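Local coordinates for protein dachshund homolog 1 (Homo sapiens, PDB 1L8R) that regulates transcription during organogenesis, acting with SIX and EYA partners, and carries in this DACHbox-N domain a DNA-binding motif resembling that of forkhead/winged-helix proteins, at residues A[51-62]-A[83-94]. Residues are numbered along the deposited sequence; the frame is centred on the assembly and turned at random.
Sequences KLKRLEITPVVC and CKLISRKDFETL
In the winged-helix-like DACHbox-N domain, Val60 and Val61 of outer strand 60-61 pair antiparallel with Leu85 and Lys84 of strand 84-87, which bonds on its other side to strand 25-29. Val60 and Leu85 form the hydrogen-bonded pair: Val60 N donates to Leu85 O (2.8 Å) and Leu85 N to Val60 O (2.9 Å). Cys62 N continues the ladder to Cys83 O (2.9 Å), and one water bridges Cys62 O and Cys83 N. With SG anti to its carbonyl carbon (chi1 -77°), Cys62 lays its sulfur against the branch point of Leu85, SG to CG 3.5 Å. Before the strand, the Pro59 ring lies alongside Ile86, its CB 3.5 Å from Ile86 CG2, while the extended Lys84 chain passes the same CB on its way to a cation-pi contact with Tyr49. Helix 45-54 ends in a Schellman motif at Glu56, and the side chains of Ile57 and Asp90 slide past each other in opposite directions, with Ile57 CG2 3.7 Å from Asp90 OD2. Ser87, the N-cap of helix 88-99, accepts the backbone N-H of Asp90 at its OG. Farther along helix 88-99, Leu94 crosses Leu52 at about a right angle, their CD1 methyls 3.8 Å apart.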
loop_
_atom_site.group_PDB
_atom_site.type_symbol
_atom_site.label_atom_id
_atom_site.label_comp_id
_atom_site.label_asym_id
_atom_site.label_seq_id
_atom_site.Cartn_x
_atom_site.Cartn_y
_atom_site.Cartn_z
ATOM N N LYS A 51 -4.837 12.534 4.062
ATOM C CA LYS A 51 -3.738 12.647 5.012
ATOM C C LYS A 51 -2.387 12.534 4.312
ATOM O O LYS A 51 -1.459 13.286 4.608
ATOM C CB LYS A 51 -3.857 11.566 6.087
ATOM C CG LYS A 51 -5.089 11.708 6.963
ATOM C CD LYS A 51 -5.120 10.632 8.034
ATOM C CE LYS A 51 -6.312 10.810 8.956
ATOM N NZ LYS A 51 -6.284 12.132 9.639
ATOM N N LEU A 52 -2.282 11.589 3.383
ATOM C CA LEU A 52 -1.044 11.387 2.637
ATOM C C LEU A 52 -0.638 12.683 1.930
ATOM O O LEU A 52 0.535 13.046 1.910
ATOM C CB LEU A 52 -1.243 10.258 1.622
ATOM C CG LEU A 52 -0.342 9.017 1.655
ATOM C CD1 LEU A 52 0.079 8.650 3.079
ATOM C CD2 LEU A 52 -1.091 7.869 1.010
ATOM N N LYS A 53 -1.609 13.386 1.354
ATOM C CA LYS A 53 -1.307 14.642 0.677
ATOM C C LYS A 53 -0.672 15.613 1.666
ATOM O O LYS A 53 0.414 16.142 1.428
ATOM C CB LYS A 53 -2.578 15.264 0.094
ATOM C CG LYS A 53 -3.212 14.459 -1.031
ATOM C CD LYS A 53 -4.286 15.264 -1.748
ATOM C CE LYS A 53 -3.693 16.498 -2.413
ATOM N NZ LYS A 53 -4.718 17.299 -3.136
ATOM N N ARG A 54 -1.352 15.830 2.788
ATOM C CA ARG A 54 -0.869 16.736 3.822
ATOM C C ARG A 54 0.527 16.360 4.325
ATOM O O ARG A 54 1.349 17.237 4.608
ATOM C CB ARG A 54 -1.849 16.749 4.993
ATOM C CG ARG A 54 -1.638 17.885 5.973
ATOM C CD ARG A 54 -2.499 17.683 7.202
ATOM N NE ARG A 54 -1.978 16.614 8.047
ATOM C CZ ARG A 54 -2.729 15.843 8.826
ATOM N NH1 ARG A 54 -4.044 16.013 8.869
ATOM N NH2 ARG A 54 -2.162 14.906 9.570
ATOM N N LEU A 55 0.793 15.060 4.440
ATOM C CA LEU A 55 2.093 14.577 4.907
ATOM C C LEU A 55 3.159 14.655 3.820
ATOM O O LEU A 55 4.306 14.253 4.033
ATOM C CB LEU A 55 1.979 13.129 5.396
ATOM C CG LEU A 55 1.171 12.875 6.668
ATOM C CD1 LEU A 55 0.861 11.389 6.799
ATOM C CD2 LEU A 55 1.952 13.377 7.874
ATOM N N GLU A 56 2.778 15.169 2.656
ATOM C CA GLU A 56 3.697 15.299 1.527
ATOM C C GLU A 56 4.202 13.950 1.025
ATOM O O GLU A 56 5.360 13.817 0.626
ATOM C CB GLU A 56 4.888 16.190 1.905
ATOM C CG GLU A 56 4.502 17.618 2.268
ATOM C CD GLU A 56 3.761 18.337 1.147
ATOM O OE1 GLU A 56 3.346 19.496 1.358
ATOM O OE2 GLU A 56 3.593 17.752 0.055
ATOM N N ILE A 57 3.329 12.951 1.058
ATOM C CA ILE A 57 3.664 11.615 0.584
ATOM C C ILE A 57 2.843 11.328 -0.676
ATOM O O ILE A 57 1.607 11.328 -0.635
ATOM C CB ILE A 57 3.335 10.540 1.644
ATOM C CG1 ILE A 57 4.179 10.770 2.902
ATOM C CG2 ILE A 57 3.592 9.153 1.075
ATOM C CD1 ILE A 57 3.781 9.893 4.085
ATOM N N THR A 58 3.528 11.101 -1.793
ATOM C CA THR A 58 2.861 10.806 -3.057
ATOM C C THR A 58 3.056 9.328 -3.377
ATOM O O THR A 58 4.159 8.898 -3.714
ATOM C CB THR A 58 3.438 11.645 -4.213
ATOM O OG1 THR A 58 3.291 13.040 -3.915
ATOM C CG2 THR A 58 2.714 11.336 -5.513
ATOM N N PRO A 59 1.988 8.528 -3.258
ATOM C CA PRO A 59 2.020 7.088 -3.526
ATOM C C PRO A 59 2.359 6.742 -4.963
ATOM O O PRO A 59 2.001 7.477 -5.887
ATOM C CB PRO A 59 0.601 6.638 -3.174
ATOM C CG PRO A 59 0.189 7.611 -2.130
ATOM C CD PRO A 59 0.684 8.916 -2.691
ATOM N N VAL A 60 3.052 5.622 -5.141
ATOM C CA VAL A 60 3.407 5.140 -6.468
ATOM C C VAL A 60 2.170 4.485 -7.077
ATOM O O VAL A 60 1.423 3.781 -6.399
ATOM C CB VAL A 60 4.552 4.102 -6.400
ATOM C CG1 VAL A 60 4.588 3.262 -7.674
ATOM C CG2 VAL A 60 5.883 4.819 -6.187
ATOM N N VAL A 61 1.942 4.727 -8.363
ATOM C CA VAL A 61 0.790 4.134 -9.027
ATOM C C VAL A 61 1.135 2.781 -9.640
ATOM O O VAL A 61 2.089 2.662 -10.415
ATOM C CB VAL A 61 0.237 5.062 -10.133
ATOM C CG1 VAL A 61 -0.926 4.367 -10.875
ATOM C CG2 VAL A 61 -0.256 6.360 -9.512
ATOM N N CYS A 62 0.364 1.761 -9.277
ATOM C CA CYS A 62 0.565 0.411 -9.794
ATOM C C CYS A 62 0.272 0.339 -11.278
ATOM O O CYS A 62 -0.704 0.923 -11.752
ATOM C CB CYS A 62 -0.365 -0.584 -9.112
ATOM S SG CYS A 62 0.146 -1.067 -7.474
ATOM N N CYS A 83 -4.496 0.643 -7.999
ATOM C CA CYS A 83 -3.866 0.414 -6.704
ATOM C C CYS A 83 -2.626 1.266 -6.529
ATOM O O CYS A 83 -1.912 1.538 -7.489
ATOM C CB CYS A 83 -3.478 -1.055 -6.539
ATOM S SG CYS A 83 -3.034 -1.473 -4.835
ATOM N N LYS A 84 -2.375 1.685 -5.293
ATOM C CA LYS A 84 -1.206 2.494 -4.986
ATOM C C LYS A 84 -0.284 1.792 -4.005
ATOM O O LYS A 84 -0.713 0.929 -3.234
ATOM C CB LYS A 84 -1.636 3.858 -4.453
ATOM C CG LYS A 84 -2.197 4.746 -5.559
ATOM C CD LYS A 84 -2.801 6.021 -5.027
ATOM C CE LYS A 84 -3.300 6.890 -6.170
ATOM N NZ LYS A 84 -4.078 8.066 -5.670
ATOM N N LEU A 85 0.992 2.169 -4.061
ATOM C CA LEU A 85 2.028 1.582 -3.225
ATOM C C LEU A 85 2.801 2.662 -2.473
ATOM O O LEU A 85 3.050 3.738 -3.007
ATOM C CB LEU A 85 3.030 0.827 -4.108
ATOM C CG LEU A 85 2.554 -0.223 -5.115
ATOM C CD1 LEU A 85 3.750 -0.708 -5.935
ATOM C CD2 LEU A 85 1.889 -1.393 -4.390
ATOM N N ILE A 86 3.181 2.385 -1.229
ATOM C CA ILE A 86 4.003 3.340 -0.488
ATOM C C ILE A 86 5.012 2.564 0.351
ATOM O O ILE A 86 4.807 1.392 0.637
ATOM C CB ILE A 86 3.184 4.305 0.424
ATOM C CG1 ILE A 86 2.377 3.532 1.462
ATOM C CG2 ILE A 86 2.310 5.216 -0.442
ATOM C CD1 ILE A 86 1.802 4.448 2.551
ATOM N N SER A 87 6.116 3.210 0.715
ATOM C CA SER A 87 7.147 2.540 1.505
ATOM C C SER A 87 6.654 2.203 2.907
ATOM O O SER A 87 5.712 2.815 3.413
ATOM C CB SER A 87 8.402 3.418 1.586
ATOM O OG SER A 87 8.155 4.617 2.305
ATOM N N ARG A 88 7.282 1.222 3.547
ATOM C CA ARG A 88 6.861 0.857 4.891
ATOM C C ARG A 88 7.064 2.023 5.850
ATOM O O ARG A 88 6.264 2.221 6.762
ATOM C CB ARG A 88 7.604 -0.393 5.373
ATOM C CG ARG A 88 7.004 -1.681 4.813
ATOM C CD ARG A 88 7.617 -2.935 5.412
ATOM N NE ARG A 88 9.044 -3.039 5.120
ATOM C CZ ARG A 88 9.764 -4.140 5.300
ATOM N NH1 ARG A 88 9.193 -5.240 5.774
ATOM N NH2 ARG A 88 11.056 -4.141 5.005
ATOM N N LYS A 89 8.116 2.807 5.629
ATOM C CA LYS A 89 8.389 3.963 6.481
ATOM C C LYS A 89 7.273 4.993 6.312
ATOM O O LYS A 89 6.823 5.600 7.284
ATOM C CB LYS A 89 9.729 4.608 6.120
ATOM C CG LYS A 89 10.203 5.626 7.151
ATOM C CD LYS A 89 11.483 6.335 6.719
ATOM C CE LYS A 89 11.188 7.517 5.807
ATOM N NZ LYS A 89 10.468 8.595 6.547
ATOM N N ASP A 90 6.838 5.195 5.071
ATOM C CA ASP A 90 5.768 6.144 4.801
ATOM C C ASP A 90 4.444 5.629 5.349
ATOM O O ASP A 90 3.586 6.413 5.776
ATOM C CB ASP A 90 5.653 6.426 3.297
ATOM C CG ASP A 90 6.701 7.420 2.807
ATOM O OD1 ASP A 90 7.323 8.101 3.650
ATOM O OD2 ASP A 90 6.895 7.536 1.580
ATOM N N PHE A 91 4.262 4.314 5.351
ATOM C CA PHE A 91 3.022 3.789 5.885
ATOM C C PHE A 91 3.005 4.050 7.388
ATOM O O PHE A 91 1.980 4.420 7.944
ATOM C CB PHE A 91 2.880 2.290 5.653
ATOM C CG PHE A 91 1.592 1.738 6.183
ATOM C CD1 PHE A 91 0.394 1.981 5.519
ATOM C CD2 PHE A 91 1.559 1.041 7.384
ATOM C CE1 PHE A 91 -0.820 1.548 6.044
ATOM C CE2 PHE A 91 0.353 0.605 7.919
ATOM C CZ PHE A 91 -0.840 0.857 7.248
ATOM N N GLU A 92 4.148 3.855 8.042
ATOM C CA GLU A 92 4.208 4.077 9.483
ATOM C C GLU A 92 3.933 5.545 9.796
ATOM O O GLU A 92 3.256 5.859 10.770
ATOM C CB GLU A 92 5.568 3.650 10.051
ATOM C CG GLU A 92 5.895 2.162 9.880
ATOM C CD GLU A 92 4.810 1.218 10.408
ATOM O OE1 GLU A 92 3.882 1.672 11.108
ATOM O OE2 GLU A 92 4.895 0.003 10.123
ATOM N N THR A 93 4.453 6.442 8.964
ATOM C CA THR A 93 4.218 7.869 9.148
ATOM C C THR A 93 2.712 8.095 9.034
ATOM O O THR A 93 2.119 8.829 9.822
ATOM C CB THR A 93 4.941 8.706 8.072
ATOM O OG1 THR A 93 6.359 8.538 8.204
ATOM C CG2 THR A 93 4.601 10.183 8.219
ATOM N N LEU A 94 2.099 7.461 8.038
ATOM C CA LEU A 94 0.659 7.574 7.843
ATOM C C LEU A 94 -0.061 6.981 9.051
ATOM O O LEU A 94 -0.984 7.582 9.597
ATOM C CB LEU A 94 0.233 6.823 6.580
ATOM C CG LEU A 94 -1.272 6.592 6.444
ATOM C CD1 LEU A 94 -1.971 7.933 6.222
ATOM C CD2 LEU A 94 -1.545 5.639 5.296
HETATM O O HOH W 1 -3.172 1.632 -10.593
#